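Local coordinates for protein NAD nucleotidase (Haemophilus influenzae, PDB 3ZTV) that hydrolyses NAD and related nucleotides in the periplasm, releasing adenosine and nicotinamide riboside through its pyrophosphatase and 5'-nucleotidase activities, at residues 90-100 with 115-125; 100-109 with 159-170. All coordinates share one frame; numbering follows the deposited sequence.

Interaction 1: residues 90-100 with 115-125; sequences MNAGNFHYFTL and LLEPLKIPVLS
The Phe98 ring takes Val123 at its edge, where methyl CG2 of Val123 lies near the ring plane, 4.1 Å from Phe98 CD2. One face of the ring carries Met90 CE, offset toward the rim, and His67 adds an edge-to-face partner. Leu119 CD2 comes in obliquely, 3.8 Å from Phe98 CD2. Phe98 and Val123 are bridge partners on one face of the sheet, and with Phe98 CG anti to the backbone N (chi1 170°) the ring lies alongside Val123. The Tyr97 ring is met obliquely by Leu124, whose CD1 is 3.6 Å from Tyr97 CD1, while the phenol oxygen bonds to Asp144. The backbones beside them pair in parallel, as in a beta-alpha-beta crossover: strand 97-99, helix 108-116 and strand 123-124, the last with backbone bonds to Lys141 on its other side. Phe98 N donates to Pro122 O (3.0 Å), and Phe98 O accepts from Leu124 N (2.9 Å). Just before the strands, Ile121 wedges its CG2 against Phe95 CB. The Asn91 amide ties helix 84-93 to the turn leading into strand 123-124. ND2 of Asn91 donates 3.0 Å to Pro118 O, which sits in the amide plane, and OD1 of Asn91 accepts a nearly straight bond (169°) from Lys120 N, so that both ends fix the amide's rotation. At the far end Thr99 OG1 donates to Leu124 O (2.6 Å), and water 1 joins that hydroxyl to Leu100 O and Ser125 OG.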
loop_
_atom_site.group_PDB
_atom_site.type_symbol
_atom_site.label_atom_id
_atom_site.label_comp_id
_atom_site.label_asym_id
_atom_site.label_seq_id
_atom_site.Cartn_x
_atom_site.Cartn_y
_atom_site.Cartn_z
ATOM N N MET A 90 23.788 -9.325 -23.349
ATOM C CA MET A 90 23.219 -8.030 -22.963
ATOM C C MET A 90 24.269 -6.928 -23.029
ATOM O O MET A 90 24.015 -5.845 -23.564
ATOM C CB MET A 90 22.618 -8.110 -21.557
ATOM C CG MET A 90 21.358 -8.958 -21.491
ATOM S SD MET A 90 20.836 -9.371 -19.810
ATOM C CE MET A 90 20.075 -7.832 -19.268
ATOM N N ASN A 91 25.463 -7.206 -22.502
ATOM C CA ASN A 91 26.556 -6.246 -22.573
ATOM C C ASN A 91 26.849 -5.877 -24.025
ATOM O O ASN A 91 27.082 -4.707 -24.341
ATOM C CB ASN A 91 27.809 -6.813 -21.910
ATOM C CG ASN A 91 27.714 -6.826 -20.395
ATOM O OD1 ASN A 91 26.845 -6.179 -19.804
ATOM N ND2 ASN A 91 28.623 -7.548 -19.754
ATOM N N ALA A 92 26.823 -6.876 -24.906
ATOM C CA ALA A 92 27.116 -6.666 -26.324
ATOM C C ALA A 92 26.064 -5.812 -27.028
ATOM O O ALA A 92 26.331 -5.235 -28.087
ATOM C CB ALA A 92 27.287 -8.004 -27.040
ATOM N N GLY A 93 24.866 -5.737 -26.449
ATOM C CA GLY A 93 23.812 -4.892 -26.975
ATOM C C GLY A 93 23.852 -3.455 -26.484
ATOM O O GLY A 93 23.102 -2.613 -26.980
ATOM N N ASN A 94 24.705 -3.171 -25.500
ATOM C CA ASN A 94 24.850 -1.808 -24.987
ATOM C C ASN A 94 23.516 -1.141 -24.646
ATOM O O ASN A 94 23.262 0.014 -25.003
ATOM C CB ASN A 94 25.660 -0.950 -25.963
ATOM C CG ASN A 94 27.100 -1.399 -26.063
ATOM O OD1 ASN A 94 27.534 -1.918 -27.094
ATOM N ND2 ASN A 94 27.849 -1.216 -24.986
ATOM N N PHE A 95 22.662 -1.882 -23.949
ATOM C CA PHE A 95 21.447 -1.307 -23.379
ATOM C C PHE A 95 21.781 -0.142 -22.445
ATOM O O PHE A 95 22.797 -0.175 -21.746
ATOM C CB PHE A 95 20.704 -2.379 -22.583
ATOM C CG PHE A 95 20.104 -3.454 -23.437
ATOM C CD1 PHE A 95 20.841 -4.567 -23.827
ATOM C CD2 PHE A 95 18.797 -3.350 -23.849
ATOM C CE1 PHE A 95 20.271 -5.549 -24.626
ATOM C CE2 PHE A 95 18.227 -4.329 -24.648
ATOM C CZ PHE A 95 18.967 -5.425 -25.033
ATOM N N HIS A 96 20.926 0.871 -22.411
ATOM C CA HIS A 96 21.089 1.944 -21.432
ATOM C C HIS A 96 20.613 1.550 -20.032
ATOM O O HIS A 96 21.211 1.954 -19.031
ATOM C CB HIS A 96 20.332 3.198 -21.865
ATOM C CG HIS A 96 20.845 3.814 -23.126
ATOM N ND1 HIS A 96 22.076 4.426 -23.228
ATOM C CD2 HIS A 96 20.269 3.923 -24.345
ATOM C CE1 HIS A 96 22.238 4.873 -24.464
ATOM N NE2 HIS A 96 21.150 4.593 -25.156
ATOM N N TYR A 97 19.513 0.796 -19.965
ATOM C CA TYR A 97 18.929 0.389 -18.680
ATOM C C TYR A 97 18.255 -0.964 -18.751
ATOM O O TYR A 97 17.689 -1.330 -19.784
ATOM C CB TYR A 97 17.895 1.411 -18.177
ATOM C CG TYR A 97 18.424 2.830 -18.083
ATOM C CD1 TYR A 97 19.184 3.240 -16.994
ATOM C CD2 TYR A 97 18.161 3.766 -19.082
ATOM C CE1 TYR A 97 19.679 4.529 -16.913
ATOM C CE2 TYR A 97 18.653 5.057 -19.002
ATOM C CZ TYR A 97 19.402 5.434 -17.920
ATOM O OH TYR A 97 19.877 6.722 -17.858
ATOM N N PHE A 98 18.319 -1.683 -17.631
ATOM C CA PHE A 98 17.666 -2.971 -17.417
ATOM C C PHE A 98 16.893 -2.837 -16.113
ATOM O O PHE A 98 17.415 -2.267 -15.143
ATOM C CB PHE A 98 18.759 -4.033 -17.258
ATOM C CG PHE A 98 18.286 -5.396 -16.786
ATOM C CD1 PHE A 98 17.403 -6.163 -17.527
ATOM C CD2 PHE A 98 18.808 -5.937 -15.615
ATOM C CE1 PHE A 98 17.010 -7.425 -17.085
ATOM C CE2 PHE A 98 18.429 -7.190 -15.185
ATOM C CZ PHE A 98 17.543 -7.941 -15.918
ATOM N N THR A 99 15.660 -3.335 -16.067
ATOM C CA THR A 99 14.934 -3.396 -14.796
ATOM C C THR A 99 14.778 -4.858 -14.356
ATOM O O THR A 99 14.720 -5.767 -15.182
ATOM C CB THR A 99 13.562 -2.647 -14.842
ATOM O OG1 THR A 99 13.179 -2.276 -13.511
ATOM C CG2 THR A 99 12.485 -3.511 -15.460
ATOM N N LEU A 100 14.731 -5.068 -13.048
ATOM C CA LEU A 100 14.524 -6.414 -12.517
ATOM C C LEU A 100 13.127 -6.950 -12.800
ATOM O O LEU A 100 12.135 -6.237 -12.622
ATOM C CB LEU A 100 14.780 -6.434 -11.002
ATOM C CG LEU A 100 16.140 -5.946 -10.513
ATOM C CD1 LEU A 100 16.148 -5.908 -8.994
ATOM C CD2 LEU A 100 17.244 -6.853 -11.055
ATOM N N LEU A 115 24.245 -12.931 -11.889
ATOM C CA LEU A 115 23.917 -12.186 -13.106
ATOM C C LEU A 115 24.503 -10.776 -13.070
ATOM O O LEU A 115 25.104 -10.304 -14.036
ATOM C CB LEU A 115 22.399 -12.103 -13.318
ATOM C CG LEU A 115 21.929 -11.151 -14.426
ATOM C CD1 LEU A 115 22.330 -11.680 -15.799
ATOM C CD2 LEU A 115 20.419 -10.931 -14.389
ATOM N N LEU A 116 24.327 -10.097 -11.941
ATOM C CA LEU A 116 24.685 -8.683 -11.853
ATOM C C LEU A 116 26.199 -8.426 -11.901
ATOM O O LEU A 116 26.631 -7.379 -12.384
ATOM C CB LEU A 116 24.061 -8.045 -10.601
ATOM C CG LEU A 116 22.525 -8.029 -10.561
ATOM C CD1 LEU A 116 22.016 -7.249 -9.355
ATOM C CD2 LEU A 116 21.938 -7.443 -11.838
ATOM N N GLU A 117 26.992 -9.370 -11.396
ATOM C CA GLU A 117 28.443 -9.176 -11.340
ATOM C C GLU A 117 29.043 -8.927 -12.730
ATOM O O GLU A 117 29.712 -7.917 -12.931
ATOM C CB GLU A 117 29.148 -10.330 -10.614
ATOM C CG GLU A 117 30.660 -10.163 -10.472
ATOM C CD GLU A 117 31.059 -9.086 -9.471
ATOM O OE1 GLU A 117 30.190 -8.288 -9.054
ATOM O OE2 GLU A 117 32.251 -9.040 -9.095
ATOM N N PRO A 118 28.791 -9.829 -13.702
ATOM C CA PRO A 118 29.300 -9.604 -15.062
ATOM C C PRO A 118 28.502 -8.564 -15.869
ATOM O O PRO A 118 29.014 -8.062 -16.873
ATOM C CB PRO A 118 29.190 -10.990 -15.714
ATOM C CG PRO A 118 28.109 -11.688 -14.963
ATOM C CD PRO A 118 28.200 -11.170 -13.545
ATOM N N LEU A 119 27.274 -8.249 -15.450
ATOM C CA LEU A 119 26.410 -7.338 -16.211
ATOM C C LEU A 119 26.875 -5.892 -16.061
ATOM O O LEU A 119 27.032 -5.400 -14.938
ATOM C CB LEU A 119 24.951 -7.494 -15.761
ATOM C CG LEU A 119 23.910 -6.669 -16.512
ATOM C CD1 LEU A 119 23.769 -7.185 -17.928
ATOM C CD2 LEU A 119 22.573 -6.708 -15.791
ATOM N N LYS A 120 27.109 -5.212 -17.180
ATOM C CA LYS A 120 27.582 -3.831 -17.136
ATOM C C LYS A 120 26.502 -2.811 -17.518
ATOM O O LYS A 120 26.753 -1.601 -17.540
ATOM C CB LYS A 120 28.832 -3.667 -18.006
ATOM C CG LYS A 120 29.990 -4.563 -17.561
ATOM C CD LYS A 120 30.236 -4.423 -16.059
ATOM C CE LYS A 120 31.219 -5.458 -15.538
ATOM N NZ LYS A 120 31.316 -5.433 -14.050
ATOM N N ILE A 121 25.303 -3.302 -17.806
ATOM C CA ILE A 121 24.156 -2.445 -18.086
ATOM C C ILE A 121 23.615 -1.871 -16.764
ATOM O O ILE A 121 23.358 -2.630 -15.833
ATOM C CB ILE A 121 23.035 -3.270 -18.768
ATOM C CG1 ILE A 121 23.557 -3.998 -20.023
ATOM C CG2 ILE A 121 21.826 -2.404 -19.071
ATOM C CD1 ILE A 121 24.365 -3.125 -20.986
ATOM N N PRO A 122 23.424 -0.540 -16.679
ATOM C CA PRO A 122 22.843 0.020 -15.449
ATOM C C PRO A 122 21.489 -0.592 -15.106
ATOM O O PRO A 122 20.642 -0.760 -15.993
ATOM C CB PRO A 122 22.678 1.498 -15.788
ATOM C CG PRO A 122 23.790 1.773 -16.758
ATOM C CD PRO A 122 23.879 0.515 -17.604
ATOM N N VAL A 123 21.287 -0.914 -13.830
ATOM C CA VAL A 123 20.069 -1.580 -13.382
ATOM C C VAL A 123 19.202 -0.612 -12.565
ATOM O O VAL A 123 19.712 0.114 -11.697
ATOM C CB VAL A 123 20.393 -2.839 -12.538
ATOM C CG1 VAL A 123 19.124 -3.571 -12.165
ATOM C CG2 VAL A 123 21.356 -3.763 -13.281
ATOM N N LEU A 124 17.896 -0.606 -12.835
ATOM C CA LEU A 124 16.940 0.225 -12.098
ATOM C C LEU A 124 15.829 -0.608 -11.465
ATOM O O LEU A 124 15.291 -1.521 -12.104
ATOM C CB LEU A 124 16.286 1.233 -13.042
ATOM C CG LEU A 124 17.192 2.131 -13.874
ATOM C CD1 LEU A 124 16.351 2.949 -14.861
ATOM C CD2 LEU A 124 18.015 3.035 -12.980
ATOM N N SER A 125 15.458 -0.268 -10.233
ATOM C CA SER A 125 14.266 -0.837 -9.600
ATOM C C SER A 125 13.918 -0.013 -8.364
ATOM O O SER A 125 14.667 -0.007 -7.377
ATOM C CB SER A 125 14.461 -2.309 -9.222
ATOM O OG SER A 125 13.232 -2.849 -8.783
HETATM O O HOH W 1 12.372 -3.790 -11.323
#

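Interaction 2: residues 100-109 with 159-170; sequences LGNHEFDAGN and DTVNKTVNSSSP. With ZN (zinc ion), chain B.
A buried contact between a metal-binding loop and a short helix, this one sets Asn102 and Phe105 against Thr164 and Pro170 where the two sheets of the phosphoesterase domain come together. The loop follows strand 97-99 of one sheet, and helix 162-167 follows strand 151-159 of the other. Asn102 ligates a zinc ion together with Asp70 and Asp226, and water 4 sits 2.0 Å from the zinc ion. The aliphatic chain of Lys163 passes obliquely beside the Asn102 amide and ends in a salt bridge to Asp226, while Thr164 OG1 lies 3.2 Å from Asn102 CB and donates to Thr160 O. Residues 101-104 spell the Gly-Asn-His-Glu signature of calcineurin-like phosphoesterases. Its last member reaches back to accept from Gly101 N at OE1 (2.7 Å); the same oxygen is bonded by Asp70 N, making Glu104 a second-shell support of the site. Asp159 OD2 approaches Gly101 O to 2.7 Å, which suggests a protonated carboxyl group. Asp159 OD2 also lies at the edge of the Phe105 ring, near its plane; Thr164 CG2 and Pro170 CB approach obliquely, Pro170 CB at 3.7 Å from Phe105 CD1. Phe105 O accepts from Gly108 N, closing a type I turn, and from Ser169 N (3.1 Å), the two reaching opposite faces of its plane. A CA-H...O contact of 3.2 Å runs from Gly108 CA to Ser169 O, and water 3 joins Asp106 O to Ser169 OG.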
loop_
_atom_site.group_PDB
_atom_site.type_symbol
_atom_site.label_atom_id
_atom_site.label_comp_id
_atom_site.label_asym_id
_atom_site.label_seq_id
_atom_site.Cartn_x
_atom_site.Cartn_y
_atom_site.Cartn_z
ATOM N N LEU A 100 14.731 -5.068 -13.048
ATOM C CA LEU A 100 14.524 -6.414 -12.517
ATOM C C LEU A 100 13.127 -6.950 -12.800
ATOM O O LEU A 100 12.135 -6.237 -12.622
ATOM C CB LEU A 100 14.780 -6.434 -11.002
ATOM C CG LEU A 100 16.140 -5.946 -10.513
ATOM C CD1 LEU A 100 16.148 -5.908 -8.994
ATOM C CD2 LEU A 100 17.244 -6.853 -11.055
ATOM N N GLY A 101 13.066 -8.201 -13.246
ATOM C CA GLY A 101 11.814 -8.920 -13.330
ATOM C C GLY A 101 11.603 -9.836 -12.139
ATOM O O GLY A 101 12.259 -9.685 -11.083
ATOM N N ASN A 102 10.670 -10.770 -12.291
ATOM C CA ASN A 102 10.382 -11.721 -11.230
ATOM C C ASN A 102 11.354 -12.886 -11.240
ATOM O O ASN A 102 11.814 -13.333 -10.182
ATOM C CB ASN A 102 8.922 -12.214 -11.238
ATOM C CG ASN A 102 8.487 -12.785 -12.577
ATOM O OD1 ASN A 102 8.707 -12.175 -13.608
ATOM N ND2 ASN A 102 7.850 -13.940 -12.560
ATOM N N HIS A 103 11.705 -13.375 -12.420
ATOM C CA HIS A 103 12.588 -14.537 -12.502
ATOM C C HIS A 103 14.035 -14.223 -12.150
ATOM O O HIS A 103 14.823 -15.133 -11.901
ATOM C CB HIS A 103 12.487 -15.211 -13.869
ATOM C CG HIS A 103 11.241 -16.012 -14.044
ATOM N ND1 HIS A 103 10.096 -15.503 -14.606
ATOM C CD2 HIS A 103 10.963 -17.299 -13.732
ATOM C CE1 HIS A 103 9.166 -16.440 -14.640
ATOM N NE2 HIS A 103 9.666 -17.539 -14.103
ATOM N N GLU A 104 14.388 -12.944 -12.091
ATOM C CA GLU A 104 15.710 -12.564 -11.622
ATOM C C GLU A 104 15.990 -13.093 -10.207
ATOM O O GLU A 104 17.151 -13.229 -9.821
ATOM C CB GLU A 104 15.888 -11.042 -11.677
ATOM C CG GLU A 104 16.571 -10.534 -12.957
ATOM C CD GLU A 104 15.734 -10.692 -14.211
ATOM O OE1 GLU A 104 14.564 -10.265 -14.205
ATOM O OE2 GLU A 104 16.237 -11.223 -15.220
ATOM N N PHE A 105 14.937 -13.411 -9.451
ATOM C CA PHE A 105 15.086 -13.926 -8.089
ATOM C C PHE A 105 14.889 -15.450 -7.959
ATOM O O PHE A 105 14.869 -15.968 -6.840
ATOM C CB PHE A 105 14.136 -13.182 -7.137
ATOM C CG PHE A 105 14.544 -11.761 -6.877
ATOM C CD1 PHE A 105 15.505 -11.468 -5.922
ATOM C CD2 PHE A 105 13.978 -10.711 -7.593
ATOM C CE1 PHE A 105 15.891 -10.157 -5.675
ATOM C CE2 PHE A 105 14.364 -9.398 -7.354
ATOM C CZ PHE A 105 15.315 -9.123 -6.388
ATOM N N ASP A 106 14.749 -16.165 -9.079
ATOM C CA ASP A 106 14.460 -17.610 -9.029
ATOM C C ASP A 106 15.511 -18.446 -8.291
ATOM O O ASP A 106 15.173 -19.482 -7.711
ATOM C CB ASP A 106 14.291 -18.185 -10.435
ATOM C CG ASP A 106 12.908 -17.936 -11.018
ATOM O OD1 ASP A 106 12.100 -17.178 -10.410
ATOM O OD2 ASP A 106 12.641 -18.496 -12.102
ATOM N N ALA A 107 16.767 -18.014 -8.336
ATOM C CA ALA A 107 17.853 -18.709 -7.645
ATOM C C ALA A 107 18.326 -17.901 -6.434
ATOM O O ALA A 107 19.501 -17.938 -6.061
ATOM C CB ALA A 107 19.006 -19.007 -8.617
ATOM N N GLY A 108 17.403 -17.159 -5.826
ATOM C CA GLY A 108 17.714 -16.398 -4.630
ATOM C C GLY A 108 18.555 -15.166 -4.886
ATOM O O GLY A 108 18.865 -14.842 -6.033
ATOM N N ASN A 109 18.925 -14.466 -3.820
ATOM C CA ASN A 109 19.787 -13.304 -3.968
ATOM C C ASN A 109 21.119 -13.714 -4.574
ATOM O O ASN A 109 21.744 -12.962 -5.324
ATOM C CB ASN A 109 20.032 -12.638 -2.617
ATOM C CG ASN A 109 18.787 -11.987 -2.032
ATOM O OD1 ASN A 109 17.700 -12.042 -2.599
ATOM N ND2 ASN A 109 18.954 -11.373 -0.866
ATOM N N ASP A 159 9.217 -3.388 -10.455
ATOM C CA ASP A 159 9.000 -4.835 -10.554
ATOM C C ASP A 159 7.613 -5.229 -10.085
ATOM O O ASP A 159 6.963 -4.510 -9.317
ATOM C CB ASP A 159 10.032 -5.568 -9.689
ATOM C CG ASP A 159 10.396 -6.968 -10.209
ATOM O OD1 ASP A 159 9.714 -7.540 -11.093
ATOM O OD2 ASP A 159 11.408 -7.518 -9.692
ATOM N N THR A 160 7.145 -6.367 -10.575
ATOM C CA THR A 160 5.951 -6.992 -10.043
ATOM C C THR A 160 6.222 -7.494 -8.616
ATOM O O THR A 160 7.295 -8.047 -8.331
ATOM C CB THR A 160 5.463 -8.110 -10.977
ATOM O OG1 THR A 160 4.183 -8.577 -10.527
ATOM C CG2 THR A 160 6.475 -9.278 -11.095
ATOM N N VAL A 161 5.276 -7.275 -7.706
ATOM C CA VAL A 161 5.490 -7.551 -6.283
ATOM C C VAL A 161 5.056 -8.957 -5.859
ATOM O O VAL A 161 5.906 -9.805 -5.559
ATOM C CB VAL A 161 4.847 -6.469 -5.380
ATOM C CG1 VAL A 161 4.956 -6.870 -3.920
ATOM C CG2 VAL A 161 5.525 -5.117 -5.620
ATOM N N ASN A 162 3.751 -9.208 -5.815
ATOM C CA ASN A 162 3.242 -10.485 -5.313
ATOM C C ASN A 162 3.832 -11.690 -6.053
ATOM O O ASN A 162 4.229 -12.680 -5.443
ATOM C CB ASN A 162 1.710 -10.538 -5.380
ATOM C CG ASN A 162 1.040 -9.564 -4.428
ATOM O OD1 ASN A 162 1.635 -9.109 -3.454
ATOM N ND2 ASN A 162 -0.221 -9.258 -4.702
ATOM N N LYS A 163 3.896 -11.606 -7.374
ATOM C CA LYS A 163 4.420 -12.708 -8.175
ATOM C C LYS A 163 5.874 -13.041 -7.805
ATOM O O LYS A 163 6.263 -14.214 -7.731
ATOM C CB LYS A 163 4.299 -12.383 -9.668
ATOM C CG LYS A 163 4.806 -13.493 -10.571
ATOM C CD LYS A 163 4.600 -13.157 -12.039
ATOM C CE LYS A 163 3.125 -13.173 -12.429
ATOM N NZ LYS A 163 2.964 -13.095 -13.916
ATOM N N THR A 164 6.682 -12.012 -7.563
ATOM C CA THR A 164 8.082 -12.208 -7.197
ATOM C C THR A 164 8.205 -12.786 -5.789
ATOM O O THR A 164 8.903 -13.784 -5.570
ATOM C CB THR A 164 8.893 -10.898 -7.316
ATOM O OG1 THR A 164 8.755 -10.383 -8.643
ATOM C CG2 THR A 164 10.377 -11.143 -7.028
ATOM N N VAL A 165 7.518 -12.167 -4.838
ATOM C CA VAL A 165 7.574 -12.601 -3.446
ATOM C C VAL A 165 7.057 -14.032 -3.289
ATOM O O VAL A 165 7.663 -14.846 -2.579
ATOM C CB VAL A 165 6.781 -11.629 -2.540
ATOM C CG1 VAL A 165 6.589 -12.205 -1.131
ATOM C CG2 VAL A 165 7.486 -10.290 -2.479
ATOM N N ASN A 166 5.960 -14.341 -3.967
ATOM C CA ASN A 166 5.284 -15.625 -3.795
ATOM C C ASN A 166 5.879 -16.735 -4.657
ATOM O O ASN A 166 6.083 -17.858 -4.183
ATOM C CB ASN A 166 3.781 -15.490 -4.091
ATOM C CG ASN A 166 3.053 -14.625 -3.068
ATOM O OD1 ASN A 166 3.472 -14.516 -1.914
ATOM N ND2 ASN A 166 1.956 -14.004 -3.493
ATOM N N SER A 167 6.179 -16.430 -5.916
ATOM C CA SER A 167 6.552 -17.472 -6.870
ATOM C C SER A 167 8.028 -17.495 -7.270
ATOM O O SER A 167 8.454 -18.368 -8.034
ATOM C CB SER A 167 5.690 -17.381 -8.122
ATOM O OG SER A 167 4.318 -17.481 -7.790
ATOM N N SER A 168 8.801 -16.534 -6.772
ATOM C CA SER A 168 10.251 -16.566 -6.907
ATOM C C SER A 168 10.855 -16.648 -5.512
ATOM O O SER A 168 10.134 -16.881 -4.542
ATOM C CB SER A 168 10.784 -15.348 -7.663
ATOM O OG SER A 168 12.129 -15.564 -8.075
ATOM N N SER A 169 12.166 -16.448 -5.403
ATOM C CA SER A 169 12.853 -16.696 -4.133
ATOM C C SER A 169 13.720 -15.531 -3.641
ATOM O O SER A 169 14.892 -15.726 -3.299
ATOM C CB SER A 169 13.693 -17.981 -4.210
ATOM O OG SER A 169 12.882 -19.092 -4.544
ATOM N N PRO A 170 13.150 -14.314 -3.581
ATOM C CA PRO A 170 13.977 -13.237 -3.028
ATOM C C PRO A 170 14.309 -13.458 -1.547
ATOM O O PRO A 170 13.505 -14.015 -0.797
ATOM C CB PRO A 170 13.075 -12.004 -3.180
ATOM C CG PRO A 170 11.707 -12.548 -3.104
ATOM C CD PRO A 170 11.779 -13.851 -3.863
HETATM ZN ZN ZN B . 8.166 -11.854 -15.556
HETATM O O HOH W 2 9.320 -17.498 -10.625
HETATM O O HOH W 3 12.307 -19.507 -7.070
HETATM O O HOH W 4 7.357 -13.143 -16.865
#

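Both contacts are largely buried and share Leu100, where strand 97-99 passes into the metal-binding loop, yet they illustrate how chemistry changes along one chain. Interaction 1 pairs neighbouring strands of one sheet and packs the helix ends that flank them, combining regular backbone bonding with apolar side chains and the larger buried surface. Interaction 2 joins the loop after a strand of one sheet to the loop and helix after a strand of the other, and relies more on turns, side-chain oxygens and waters, as befits a loop that must present a zinc ligand. Helix 108-116 serves both, its end in the first and its start in the second. The two also touch directly: Glu104 OE2 packs 3.6 Å from Phe98 CZ.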